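MmoQ Response regulator (Methylococcus capsulatus, PDB 3LJX) probably makes cyclic di-GMP from two GTP molecules as a full-length response regulator, of which this construct supplies the all-helical HDOD portion. Local coordinates at residues A117-Q121 with E134-L138; D143-L149 with D180-T185; F198-L204 with T216-A220; E209-E213 with E250-C254; A224-I229 with L243-L247. All blocks are in the same frame, centred on the assembly; numbering follows the deposited sequence.

How the contacts relate
The five contacts tie together an all-helical chain. Contacts 1, 2 and 3 follow one another along it; the segments of contacts 3 and 4 alternate, and contact 5 is nested inside the loop that contact 4 closes. Contact 1 (helices 106-125 and 132-141) and contact 2 (helices 144-152 and 181-191) both lie within the HDOD domain, their centres about 18 Å apart. Contact 3 has its centre about 13 Å from that of contact 1 and touches it where Leu138 meets Phe198 and Phe219. It joins helix 196-204 to helix 214-233, while contacts 4 and 5 tie helix 245-254 to the loop before helix 214-233 and to that helix itself.

Contact 1. Residues A117-Q121 with E134-L138; sequences AVALQ and EAFTL
Two helical segments, 117-121 and 134-138, run roughly antiparallel, their axes 7.5 Å apart at closest and 148° between their directions, with the CA atoms of Ala117 and Phe136 the nearest pair. They form a helical hairpin of the HDOD domain, helix 106-125 turning back into helix 132-141, and small residues are what let the backbones come so near. The centre of the contact is a CH-pi arrangement: Ala117 CB sits over one face of the Phe136 ring, 3.5 Å from its centroid and only 6° off the ring normal. Phe136 CG lies anti to its own backbone N (chi1 174°), a setting that swings the ring off its helix and across to Ala117 on the facing one. Alongside the ring, pointing the same way, Val118 brings CG2 to CE2 of Phe136, while the amide of Gln121 approaches obliquely, OE1 3.4 Å from Phe136 CD2. Replacing Phe136, an alanine here would probably leave the methyl of Ala117 without its aromatic seat and open a gap between Val118 and Gln121. Further round the interface, Leu120 lays CG 4.0 Å from Ala135 CB. The same leucine also packs on Leu223 and Ala226 of helix 214-233, and Phe136 touches Gln44 and Leu114, which places the hairpin inside the helical bundle. At the closest points it is methyl groups that meet main-chain oxygens: Leu120 CD2 stands 3.2 Å from Ala135 O.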
# COMPACT_ATOMS: atom_id res chain seq x y z
N ALA A 117 -1.25 4.58 -5.73
CA ALA A 117 -2.66 4.25 -5.52
C ALA A 117 -3.51 5.00 -6.55
O ALA A 117 -4.39 4.41 -7.18
CB ALA A 117 -3.09 4.63 -4.11
N VAL A 118 -3.24 6.29 -6.72
CA VAL A 118 -4.05 7.12 -7.62
C VAL A 118 -3.90 6.67 -9.07
O VAL A 118 -4.89 6.55 -9.80
CB VAL A 118 -3.65 8.61 -7.52
CG1 VAL A 118 -4.22 9.38 -8.71
CG2 VAL A 118 -4.10 9.20 -6.19
N ALA A 119 -2.66 6.40 -9.47
CA ALA A 119 -2.40 5.89 -10.81
C ALA A 119 -3.09 4.55 -11.08
O ALA A 119 -3.68 4.35 -12.15
CB ALA A 119 -0.88 5.77 -11.08
N LEU A 120 -3.03 3.64 -10.11
CA LEU A 120 -3.59 2.32 -10.33
C LEU A 120 -5.10 2.42 -10.44
O LEU A 120 -5.73 1.75 -11.26
CB LEU A 120 -3.18 1.35 -9.22
CG LEU A 120 -3.64 -0.10 -9.44
CD1 LEU A 120 -3.19 -0.67 -10.81
CD2 LEU A 120 -3.16 -0.99 -8.29
N GLN A 121 -5.69 3.28 -9.62
CA GLN A 121 -7.12 3.52 -9.71
C GLN A 121 -7.53 4.01 -11.09
O GLN A 121 -8.48 3.47 -11.66
CB GLN A 121 -7.59 4.53 -8.66
CG GLN A 121 -9.03 4.94 -8.88
CD GLN A 121 -9.71 5.30 -7.60
OE1 GLN A 121 -9.29 6.21 -6.88
NE2 GLN A 121 -10.79 4.58 -7.28
N GLU A 134 -10.85 -0.87 -4.92
CA GLU A 134 -10.06 -1.93 -4.29
C GLU A 134 -8.62 -1.89 -4.83
O GLU A 134 -7.66 -2.15 -4.09
CB GLU A 134 -10.71 -3.30 -4.52
CG GLU A 134 -12.12 -3.40 -3.91
CD GLU A 134 -12.78 -4.77 -4.13
OE1 GLU A 134 -12.40 -5.48 -5.08
OE2 GLU A 134 -13.68 -5.14 -3.33
N ALA A 135 -8.49 -1.57 -6.12
CA ALA A 135 -7.17 -1.45 -6.74
C ALA A 135 -6.40 -0.29 -6.12
O ALA A 135 -5.19 -0.39 -5.88
CB ALA A 135 -7.30 -1.27 -8.27
N PHE A 136 -7.09 0.82 -5.86
CA PHE A 136 -6.46 1.98 -5.24
C PHE A 136 -5.75 1.54 -3.97
O PHE A 136 -4.57 1.83 -3.74
CB PHE A 136 -7.52 3.03 -4.88
CG PHE A 136 -6.97 4.18 -4.11
CD1 PHE A 136 -6.69 4.05 -2.75
CD2 PHE A 136 -6.74 5.41 -4.73
CE1 PHE A 136 -6.19 5.13 -2.02
CE2 PHE A 136 -6.23 6.48 -4.00
CZ PHE A 136 -5.96 6.34 -2.64
N THR A 137 -6.50 0.81 -3.15
CA THR A 137 -6.02 0.34 -1.87
C THR A 137 -4.81 -0.56 -2.02
O THR A 137 -3.82 -0.41 -1.29
CB THR A 137 -7.14 -0.41 -1.12
OG1 THR A 137 -8.28 0.44 -1.01
CG2 THR A 137 -6.69 -0.80 0.28
N LEU A 138 -4.86 -1.49 -2.97
CA LEU A 138 -3.69 -2.34 -3.19
C LEU A 138 -2.47 -1.52 -3.63
O LEU A 138 -1.33 -1.79 -3.20
CB LEU A 138 -3.98 -3.43 -4.20
CG LEU A 138 -2.80 -4.39 -4.38
CD1 LEU A 138 -2.35 -4.95 -3.03
CD2 LEU A 138 -3.17 -5.53 -5.34

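Contact 2. Residues D143-L149 with D180-T185; sequences DVGRLAL and DHDELT
The carbonyl oxygen of His181 is gripped twice from within its own helix, by the backbone N of Thr185 and by Thr185 OG1 at 2.8 Å. That hydroxyl then turns outward to accept from the facing helix: Gly145 N donates to Thr185 OG1 over 2.7 Å, with an angle of 144° at the hydrogen. Gly145 CA also makes a CA-H...O contact with His181 O. The absence of a side chain matters, since a CB on residue 145 would collide with both His181 O and Thr185 OG1; here, within the HDOD domain, the helical segments 144-149 and 181-185 cross steeply, 107° between their directions, with axes 7.4 Å apart at closest. Beside these bonds, the guanidinium of Arg146 lies flat on the imidazole of His181, centres 3.8 Å apart and planes at 29°. His181 holds CG between its backbone N and carbonyl carbon, which sets the ring alongside the extended arginine chain. Arg146 NE meets Asp143 OD2 in a long salt bridge of 3.5 Å, while Asp143 OD1 is bound by Arg116 of helix 106-125. On the apolar flank Leu184 CD1 reaches Ala148 CB at 3.6 Å and Leu149 CG at 3.9 Å. Asp180 is the N-cap of helix 181-191, its OD1 taking Glu183 N nearly straight and Asp182 N weakly. Asp143 thus links two arginines. His181 ND1 makes a weak bond to Asp182 OD1 at 3.2 Å, and the stacked arginine and this aspartate would probably pull the ring's ionisation in opposite ways.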
# COMPACT_ATOMS: atom_id res chain seq x y z
N ASP A 143 3.87 -1.71 -1.04
CA ASP A 143 5.17 -1.94 -0.40
C ASP A 143 5.19 -1.50 1.06
O ASP A 143 6.20 -1.02 1.59
CB ASP A 143 6.32 -1.31 -1.20
CG ASP A 143 6.18 0.19 -1.37
OD1 ASP A 143 5.23 0.79 -0.81
OD2 ASP A 143 7.02 0.78 -2.08
N VAL A 144 4.05 -1.72 1.72
CA VAL A 144 3.92 -1.40 3.13
C VAL A 144 4.94 -2.18 3.98
O VAL A 144 5.26 -1.78 5.09
CB VAL A 144 2.48 -1.64 3.62
CG1 VAL A 144 2.18 -3.14 3.74
CG2 VAL A 144 2.26 -0.95 4.95
N GLY A 145 5.47 -3.27 3.44
CA GLY A 145 6.57 -3.96 4.08
C GLY A 145 7.79 -3.09 4.34
O GLY A 145 8.55 -3.34 5.29
N ARG A 146 8.01 -2.07 3.52
CA ARG A 146 9.14 -1.15 3.74
C ARG A 146 8.92 -0.34 5.01
O ARG A 146 9.82 -0.27 5.86
CB ARG A 146 9.31 -0.19 2.57
CG ARG A 146 9.69 -0.82 1.24
CD ARG A 146 10.02 0.28 0.25
NE ARG A 146 10.27 -0.24 -1.09
CZ ARG A 146 11.48 -0.55 -1.57
NH1 ARG A 146 12.58 -0.40 -0.83
NH2 ARG A 146 11.58 -1.01 -2.81
N LEU A 147 7.74 0.26 5.12
CA LEU A 147 7.35 0.99 6.33
C LEU A 147 7.51 0.10 7.57
O LEU A 147 8.02 0.54 8.60
CB LEU A 147 5.88 1.40 6.22
CG LEU A 147 5.41 2.80 6.63
CD1 LEU A 147 4.17 2.67 7.48
CD2 LEU A 147 6.48 3.64 7.34
N ALA A 148 7.07 -1.15 7.47
CA ALA A 148 7.12 -2.07 8.60
C ALA A 148 8.54 -2.37 9.08
O ALA A 148 8.79 -2.41 10.28
CB ALA A 148 6.38 -3.36 8.28
N LEU A 149 9.48 -2.59 8.16
CA LEU A 149 10.84 -2.87 8.59
C LEU A 149 11.45 -1.63 9.23
O LEU A 149 12.15 -1.73 10.24
CB LEU A 149 11.70 -3.28 7.40
CG LEU A 149 11.51 -4.70 6.90
CD1 LEU A 149 12.43 -4.95 5.68
CD2 LEU A 149 11.79 -5.66 8.03
N ASP A 180 12.08 -10.03 3.79
CA ASP A 180 12.45 -8.84 3.05
C ASP A 180 11.21 -8.00 2.86
O ASP A 180 10.11 -8.48 3.14
CB ASP A 180 13.06 -9.22 1.69
CG ASP A 180 12.07 -9.93 0.80
OD1 ASP A 180 11.01 -9.33 0.45
OD2 ASP A 180 12.35 -11.10 0.46
N HIS A 181 11.37 -6.77 2.38
CA HIS A 181 10.24 -5.84 2.38
C HIS A 181 9.08 -6.28 1.47
O HIS A 181 7.91 -5.99 1.76
CB HIS A 181 10.69 -4.41 2.10
CG HIS A 181 11.43 -4.23 0.81
ND1 HIS A 181 10.83 -4.34 -0.42
CD2 HIS A 181 12.72 -3.89 0.57
CE1 HIS A 181 11.72 -4.09 -1.37
NE2 HIS A 181 12.87 -3.83 -0.80
N ASP A 182 9.40 -7.02 0.41
CA ASP A 182 8.36 -7.54 -0.50
C ASP A 182 7.62 -8.76 0.07
O ASP A 182 6.39 -8.84 -0.01
CB ASP A 182 8.94 -7.84 -1.89
CG ASP A 182 9.32 -6.58 -2.64
OD1 ASP A 182 8.63 -5.55 -2.46
OD2 ASP A 182 10.31 -6.60 -3.40
N GLU A 183 8.36 -9.70 0.64
CA GLU A 183 7.71 -10.81 1.33
C GLU A 183 6.86 -10.25 2.47
O GLU A 183 5.70 -10.63 2.65
CB GLU A 183 8.73 -11.79 1.88
CG GLU A 183 8.10 -13.04 2.47
CD GLU A 183 8.98 -13.72 3.51
OE1 GLU A 183 10.07 -13.19 3.82
OE2 GLU A 183 8.59 -14.79 4.03
N LEU A 184 7.43 -9.34 3.24
CA LEU A 184 6.73 -8.79 4.38
C LEU A 184 5.40 -8.14 3.91
O LEU A 184 4.35 -8.34 4.52
CB LEU A 184 7.62 -7.79 5.10
CG LEU A 184 7.47 -7.72 6.62
CD1 LEU A 184 7.98 -6.37 7.16
CD2 LEU A 184 6.04 -7.97 7.02
N THR A 185 5.46 -7.38 2.82
CA THR A 185 4.24 -6.79 2.27
C THR A 185 3.15 -7.84 2.03
O THR A 185 2.00 -7.69 2.49
CB THR A 185 4.55 -6.05 0.96
OG1 THR A 185 5.36 -4.89 1.24
CG2 THR A 185 3.26 -5.60 0.28

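Contact 3. Residues F198-L204 with T216-A220; sequences FIDALQL and TGRFA
A helix-to-helix packing built on alanine joins 198-204, from helix 196-204 of the HDOD domain, to 216-220 of the long helix 214-233. Ala201 and Ala220 hold the closest approach of the backbones, their CA atoms 4.6 Å apart, and Ala220 CB rests 3.3 Å from Ala201 O. Ala201 CB in turn touches the Phe219 ring, 3.5 Å from CD2. Beyond it the two phenylalanines meet as an offset edge-to-face pair, the edge of Phe219 directed at the face of Phe198, with centroids 5.6 Å apart and planes at 73°. Phe219 has CG anti to its backbone N (chi1 -173°), and this carries the ring off helix 214-233 toward Phe198.

The segments 198-204 and 216-220 cross at 55°, their axes 8.1 Å apart at closest, in the all-helical arrangement of the HDOD fold. Leu138 of helix 132-141 packs against both Phe198 and Phe219, so the aromatic pair is shared with the hairpin formed by helices 106-125 and 132-141; Val130 touches Phe219 as well. Toward the C-terminal end of helix 196-204, Leu204 replaces the aromatic contacts with aliphatic ones: its CB lies 3.5 Å from Ala220 CB, and its CD2 branch runs at about a right angle to Thr216, meeting the methyl CG2 at 3.9 Å. Thr216 presents that methyl because CG2 is anti to the backbone N, and the same group approaches the backbone of Ala201. Asp200, at the margin, turns its carboxylate to Gln196 of its own helix.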
# COMPACT_ATOMS: atom_id res chain seq x y z
N PHE A 198 -4.62 -11.51 -5.44
CA PHE A 198 -4.09 -10.15 -5.38
C PHE A 198 -2.60 -10.14 -5.04
O PHE A 198 -1.82 -9.43 -5.67
CB PHE A 198 -4.89 -9.27 -4.42
CG PHE A 198 -6.22 -8.84 -4.98
CD1 PHE A 198 -7.19 -9.77 -5.27
CD2 PHE A 198 -6.49 -7.51 -5.20
CE1 PHE A 198 -8.42 -9.38 -5.79
CE2 PHE A 198 -7.72 -7.11 -5.72
CZ PHE A 198 -8.68 -8.05 -6.02
N ILE A 199 -2.20 -10.95 -4.05
CA ILE A 199 -0.79 -11.06 -3.70
C ILE A 199 0.02 -11.61 -4.89
O ILE A 199 1.13 -11.14 -5.17
CB ILE A 199 -0.57 -11.92 -2.43
CG1 ILE A 199 -0.96 -11.15 -1.17
CG2 ILE A 199 0.88 -12.30 -2.29
CD1 ILE A 199 -2.42 -11.23 -0.83
N ASP A 200 -0.53 -12.60 -5.59
CA ASP A 200 0.16 -13.14 -6.76
C ASP A 200 0.29 -12.09 -7.85
O ASP A 200 1.32 -12.00 -8.52
CB ASP A 200 -0.54 -14.38 -7.32
CG ASP A 200 -0.41 -15.61 -6.41
OD1 ASP A 200 0.36 -15.56 -5.42
OD2 ASP A 200 -1.08 -16.62 -6.68
N ALA A 201 -0.75 -11.29 -8.05
CA ALA A 201 -0.70 -10.29 -9.11
C ALA A 201 0.40 -9.29 -8.76
O ALA A 201 1.18 -8.87 -9.62
CB ALA A 201 -2.04 -9.62 -9.27
N LEU A 202 0.48 -8.94 -7.48
CA LEU A 202 1.49 -8.02 -6.98
C LEU A 202 2.90 -8.57 -7.18
O LEU A 202 3.79 -7.87 -7.69
CB LEU A 202 1.27 -7.75 -5.49
CG LEU A 202 2.34 -6.89 -4.82
CD1 LEU A 202 2.40 -5.52 -5.49
CD2 LEU A 202 2.07 -6.76 -3.30
N GLN A 203 3.10 -9.82 -6.79
CA GLN A 203 4.41 -10.44 -6.98
C GLN A 203 4.79 -10.52 -8.46
O GLN A 203 5.91 -10.19 -8.83
CB GLN A 203 4.46 -11.83 -6.35
CG GLN A 203 5.88 -12.35 -6.23
CD GLN A 203 5.98 -13.62 -5.42
OE1 GLN A 203 4.98 -14.27 -5.12
NE2 GLN A 203 7.21 -13.99 -5.06
N LEU A 204 3.84 -10.96 -9.29
CA LEU A 204 4.04 -10.98 -10.74
C LEU A 204 4.45 -9.60 -11.26
O LEU A 204 5.35 -9.49 -12.11
CB LEU A 204 2.74 -11.40 -11.43
CG LEU A 204 2.78 -12.58 -12.38
CD1 LEU A 204 3.57 -13.72 -11.77
CD2 LEU A 204 1.36 -13.03 -12.71
N THR A 216 -4.88 -12.46 -13.86
CA THR A 216 -3.77 -12.24 -12.94
C THR A 216 -2.62 -11.52 -13.65
O THR A 216 -2.03 -10.59 -13.10
CB THR A 216 -3.25 -13.55 -12.33
OG1 THR A 216 -4.35 -14.27 -11.75
CG2 THR A 216 -2.25 -13.23 -11.25
N GLY A 217 -2.33 -11.95 -14.88
CA GLY A 217 -1.29 -11.34 -15.69
C GLY A 217 -1.66 -9.92 -16.06
O GLY A 217 -0.81 -9.02 -16.03
N ARG A 218 -2.93 -9.69 -16.37
CA ARG A 218 -3.35 -8.36 -16.81
C ARG A 218 -3.31 -7.38 -15.64
O ARG A 218 -2.84 -6.24 -15.77
CB ARG A 218 -4.74 -8.40 -17.44
CG ARG A 218 -5.11 -7.11 -18.15
CD ARG A 218 -6.50 -7.20 -18.72
NE ARG A 218 -6.48 -7.43 -20.15
CZ ARG A 218 -6.75 -6.49 -21.05
NH1 ARG A 218 -7.10 -5.28 -20.64
NH2 ARG A 218 -6.70 -6.77 -22.34
N PHE A 219 -3.78 -7.83 -14.48
CA PHE A 219 -3.73 -6.99 -13.30
C PHE A 219 -2.27 -6.73 -12.93
O PHE A 219 -1.90 -5.60 -12.59
CB PHE A 219 -4.51 -7.64 -12.15
CG PHE A 219 -4.67 -6.78 -10.94
CD1 PHE A 219 -4.82 -5.41 -11.06
CD2 PHE A 219 -4.70 -7.34 -9.67
CE1 PHE A 219 -4.97 -4.61 -9.93
CE2 PHE A 219 -4.86 -6.55 -8.54
CZ PHE A 219 -5.00 -5.18 -8.67
N ALA A 220 -1.42 -7.76 -13.02
CA ALA A 220 0.00 -7.57 -12.76
C ALA A 220 0.60 -6.47 -13.66
O ALA A 220 1.33 -5.60 -13.20
CB ALA A 220 0.78 -8.89 -12.92

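Contact 4. Residues E209-E213 with E250-C254; sequences EIRDE and EARRC
Glu250 and Arg253 of the helical segment 250-254 both hydrogen-bond to the backbone of the loop 209-213, one as acceptor and one as donor. In the first bond, Ile210 N donates to Glu250 OE2 over 3.0 Å; the bond is nearly straight (164° at the hydrogen) and meets the oxygen close to its C-O axis. Glu250 sends its carboxylate across with an extended chain beyond CG. In the second, the guanidinium of Arg253 takes Arg211 O at its edge: NH2 lies 3.2 Å from that oxygen, which sits in the guanidinium plane although the donor stands above the carbonyl plane. A weak bond from Arg253 NH1 to the same oxygen makes the grip two-pronged.

Van der Waals contact is slight. Ile210 crosses the Glu250 side chain at about a right angle, its CB 3.8 Å from OE2, while its far end packs on Ala224 of helix 214-233. An alanine at Glu250 would probably leave the amide of Ile210 without its acceptor and the loop less firmly tied to the helix.

Charge pairing comes last. Glu213 OE1 is 4.5 Å from Arg253 NH2, beyond a salt bridge, and Arg211 NE pairs with Glu209 OE2 inside the loop. With Arg221 also donating to Ile210 O and Asp212 O, the arrangement is that of an irregular interhelical loop held by side chains bound to its backbone.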
# COMPACT_ATOMS: atom_id res chain seq x y z
N GLU A 209 9.76 -8.80 -16.68
CA GLU A 209 8.93 -8.98 -17.85
C GLU A 209 7.73 -9.84 -17.47
O GLU A 209 7.88 -10.89 -16.83
CB GLU A 209 9.77 -9.63 -18.95
CG GLU A 209 9.01 -10.17 -20.14
CD GLU A 209 9.95 -10.70 -21.23
OE1 GLU A 209 11.18 -10.65 -21.02
OE2 GLU A 209 9.47 -11.15 -22.29
N ILE A 210 6.53 -9.39 -17.84
CA ILE A 210 5.30 -10.08 -17.42
C ILE A 210 4.56 -10.67 -18.60
O ILE A 210 3.75 -9.99 -19.23
CB ILE A 210 4.36 -9.12 -16.68
CG1 ILE A 210 5.11 -8.41 -15.54
CG2 ILE A 210 3.14 -9.87 -16.13
CD1 ILE A 210 4.53 -7.06 -15.20
N ARG A 211 4.83 -11.94 -18.90
CA ARG A 211 4.29 -12.60 -20.08
C ARG A 211 2.96 -13.27 -19.78
O ARG A 211 2.14 -13.50 -20.68
CB ARG A 211 5.26 -13.65 -20.56
CG ARG A 211 6.64 -13.12 -20.86
CD ARG A 211 7.51 -14.23 -21.43
NE ARG A 211 8.91 -13.84 -21.46
CZ ARG A 211 9.90 -14.69 -21.69
NH1 ARG A 211 9.64 -15.97 -21.90
NH2 ARG A 211 11.16 -14.25 -21.72
N ASP A 212 2.76 -13.60 -18.51
CA ASP A 212 1.61 -14.37 -18.03
C ASP A 212 0.28 -13.93 -18.62
O ASP A 212 -0.02 -12.74 -18.71
CB ASP A 212 1.54 -14.29 -16.51
CG ASP A 212 2.85 -14.63 -15.85
OD1 ASP A 212 3.86 -13.93 -16.12
OD2 ASP A 212 2.88 -15.60 -15.06
N GLU A 213 -0.53 -14.91 -19.00
CA GLU A 213 -1.86 -14.61 -19.48
C GLU A 213 -2.87 -14.58 -18.34
O GLU A 213 -2.50 -14.70 -17.17
CB GLU A 213 -2.26 -15.62 -20.55
CG GLU A 213 -1.78 -15.23 -21.93
CD GLU A 213 -1.27 -16.41 -22.73
OE1 GLU A 213 -0.21 -16.26 -23.38
OE2 GLU A 213 -1.92 -17.48 -22.69
N GLU A 250 3.56 -3.44 -22.67
CA GLU A 250 2.69 -4.04 -21.66
C GLU A 250 1.50 -3.11 -21.43
O GLU A 250 0.36 -3.56 -21.32
CB GLU A 250 3.47 -4.34 -20.36
CG GLU A 250 4.53 -5.45 -20.54
CD GLU A 250 5.39 -5.68 -19.30
OE1 GLU A 250 5.47 -4.78 -18.43
OE2 GLU A 250 6.00 -6.76 -19.19
N ALA A 251 1.76 -1.81 -21.38
CA ALA A 251 0.70 -0.80 -21.34
C ALA A 251 -0.29 -1.03 -22.47
O ALA A 251 -1.50 -1.14 -22.22
CB ALA A 251 1.29 0.60 -21.43
N ARG A 252 0.20 -1.11 -23.70
CA ARG A 252 -0.69 -1.34 -24.84
C ARG A 252 -1.49 -2.62 -24.62
O ARG A 252 -2.65 -2.71 -24.99
CB ARG A 252 0.08 -1.42 -26.17
CG ARG A 252 1.03 -0.26 -26.44
CD ARG A 252 0.39 0.90 -27.21
NE ARG A 252 1.39 1.90 -27.58
CZ ARG A 252 1.88 2.07 -28.82
NH1 ARG A 252 1.45 1.32 -29.83
NH2 ARG A 252 2.80 3.01 -29.04
N ARG A 253 -0.85 -3.62 -24.03
CA ARG A 253 -1.49 -4.94 -23.90
C ARG A 253 -2.65 -4.97 -22.88
O ARG A 253 -3.59 -5.76 -23.04
CB ARG A 253 -0.43 -6.02 -23.63
CG ARG A 253 -0.94 -7.44 -23.77
CD ARG A 253 0.15 -8.41 -23.40
NE ARG A 253 -0.36 -9.74 -23.09
CZ ARG A 253 0.38 -10.71 -22.56
NH1 ARG A 253 1.66 -10.47 -22.27
NH2 ARG A 253 -0.14 -11.89 -22.30
N CYS A 254 -2.61 -4.10 -21.86
CA CYS A 254 -3.81 -3.86 -21.03
C CYS A 254 -4.79 -2.93 -21.74
O CYS A 254 -5.97 -2.87 -21.36
CB CYS A 254 -3.52 -3.23 -19.66
SG CYS A 254 -1.87 -3.25 -18.98

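Contact 5. Residues A224-I229 with L243-L247; sequences ALAQHI and LSPLL
Leu247 and Leu243 pack against helix 214-233, where Leu225, His228 and Ile229 receive them. Leu247 CD2 lies over a face of the His228 imidazole, 4.0 Å from the ring centroid and 23° off its normal, a CH-pi contact displaced toward the rim at CD2. The other branch of Leu247, CD1, slides past Leu225 in the opposite direction, 3.9 Å from its CD1. Leu243 reaches three residues of the same helix: the side chains of Leu243 and Leu225 cross at about a right angle, their CD1 atoms 3.9 Å apart, and Leu243 CD1 also approaches Ile229 CG1, while its CD2 rests on His228 CB at 3.8 Å.

A second shell fixes these groups. His228 ND1 donates to Ala224 O, one turn earlier, over 2.7 Å; the oxygen lies close to the ring plane, although the N-H comes from above the carbonyl plane. Since Ala224 O also takes the backbone N of His228, it is held twice, and the bond through ND1 restrains the imidazole from turning away from Leu247. His228 CG lies anti to its carbonyl carbon (chi1 -73°), which folds the ring back along its own helix to that acceptor. On the partner side Ser244 is the N-cap of helix 245-254: its OG accepts from Leu247 N over 3.3 Å, nearly straight at 171°, and so sets the first turn that carries Leu247.

Outward from here, Leu225 touches Leu256 and Ile229 touches Leu261, both in the C-terminal loop, and Ala226 packs on Leu120 of helix 106-125, so that helix 214-233 lies between helices 245-254 and 106-125.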
# COMPACT_ATOMS: atom_id res chain seq x y z
N ALA A 224 2.34 -3.05 -12.48
CA ALA A 224 3.69 -2.71 -12.92
C ALA A 224 3.67 -1.32 -13.56
O ALA A 224 4.56 -0.51 -13.33
CB ALA A 224 4.24 -3.77 -13.92
N LEU A 225 2.62 -1.05 -14.34
CA LEU A 225 2.51 0.26 -14.97
C LEU A 225 2.30 1.38 -13.95
O LEU A 225 2.88 2.46 -14.08
CB LEU A 225 1.39 0.26 -15.99
CG LEU A 225 1.59 1.29 -17.07
CD1 LEU A 225 2.88 0.99 -17.83
CD2 LEU A 225 0.39 1.25 -17.99
N ALA A 226 1.48 1.14 -12.93
CA ALA A 226 1.28 2.15 -11.89
C ALA A 226 2.60 2.43 -11.18
O ALA A 226 2.91 3.57 -10.86
CB ALA A 226 0.23 1.70 -10.88
N GLN A 227 3.36 1.37 -10.94
CA GLN A 227 4.63 1.50 -10.23
C GLN A 227 5.64 2.30 -11.06
O GLN A 227 6.25 3.26 -10.56
CB GLN A 227 5.20 0.13 -9.86
CG GLN A 227 6.58 0.21 -9.22
CD GLN A 227 6.55 0.86 -7.84
OE1 GLN A 227 5.67 0.59 -7.02
NE2 GLN A 227 7.53 1.72 -7.56
N HIS A 228 5.82 1.90 -12.32
CA HIS A 228 6.84 2.53 -13.17
C HIS A 228 6.47 3.96 -13.51
O HIS A 228 7.33 4.84 -13.52
CB HIS A 228 7.08 1.72 -14.45
CG HIS A 228 7.83 0.44 -14.22
ND1 HIS A 228 7.28 -0.64 -13.57
CD2 HIS A 228 9.09 0.07 -14.56
CE1 HIS A 228 8.16 -1.62 -13.51
NE2 HIS A 228 9.27 -1.22 -14.11
N ILE A 229 5.20 4.20 -13.79
CA ILE A 229 4.72 5.55 -14.04
C ILE A 229 4.95 6.45 -12.83
O ILE A 229 5.31 7.61 -12.98
CB ILE A 229 3.22 5.53 -14.35
CG1 ILE A 229 2.99 5.43 -15.85
CG2 ILE A 229 2.52 6.76 -13.79
CD1 ILE A 229 1.61 4.92 -16.20
N LEU A 243 8.82 5.89 -20.53
CA LEU A 243 8.81 4.47 -20.20
C LEU A 243 9.50 3.64 -21.26
O LEU A 243 9.42 3.95 -22.46
CB LEU A 243 7.38 3.97 -20.08
CG LEU A 243 6.58 4.44 -18.88
CD1 LEU A 243 5.14 3.99 -19.02
CD2 LEU A 243 7.18 3.90 -17.60
N SER A 244 10.15 2.56 -20.83
CA SER A 244 10.83 1.64 -21.73
C SER A 244 9.85 1.05 -22.74
O SER A 244 8.64 1.02 -22.50
CB SER A 244 11.48 0.52 -20.92
OG SER A 244 10.50 -0.37 -20.40
N PRO A 245 10.36 0.58 -23.88
CA PRO A 245 9.53 -0.10 -24.90
C PRO A 245 8.74 -1.26 -24.31
O PRO A 245 7.56 -1.44 -24.65
CB PRO A 245 10.56 -0.62 -25.91
CG PRO A 245 11.74 0.31 -25.76
CD PRO A 245 11.77 0.71 -24.30
N LEU A 246 9.36 -2.03 -23.41
CA LEU A 246 8.68 -3.15 -22.77
C LEU A 246 7.44 -2.67 -22.02
O LEU A 246 6.34 -3.19 -22.22
CB LEU A 246 9.61 -3.86 -21.78
CG LEU A 246 9.41 -5.37 -21.61
CD1 LEU A 246 9.82 -5.79 -20.22
CD2 LEU A 246 7.99 -5.88 -21.93
N LEU A 247 7.61 -1.67 -21.16
CA LEU A 247 6.48 -1.17 -20.39
C LEU A 247 5.40 -0.61 -21.32
O LEU A 247 4.21 -0.84 -21.09
CB LEU A 247 6.91 -0.11 -19.37
CG LEU A 247 7.19 -0.57 -17.94
CD1 LEU A 247 5.97 -1.29 -17.38
CD2 LEU A 247 8.42 -1.46 -17.88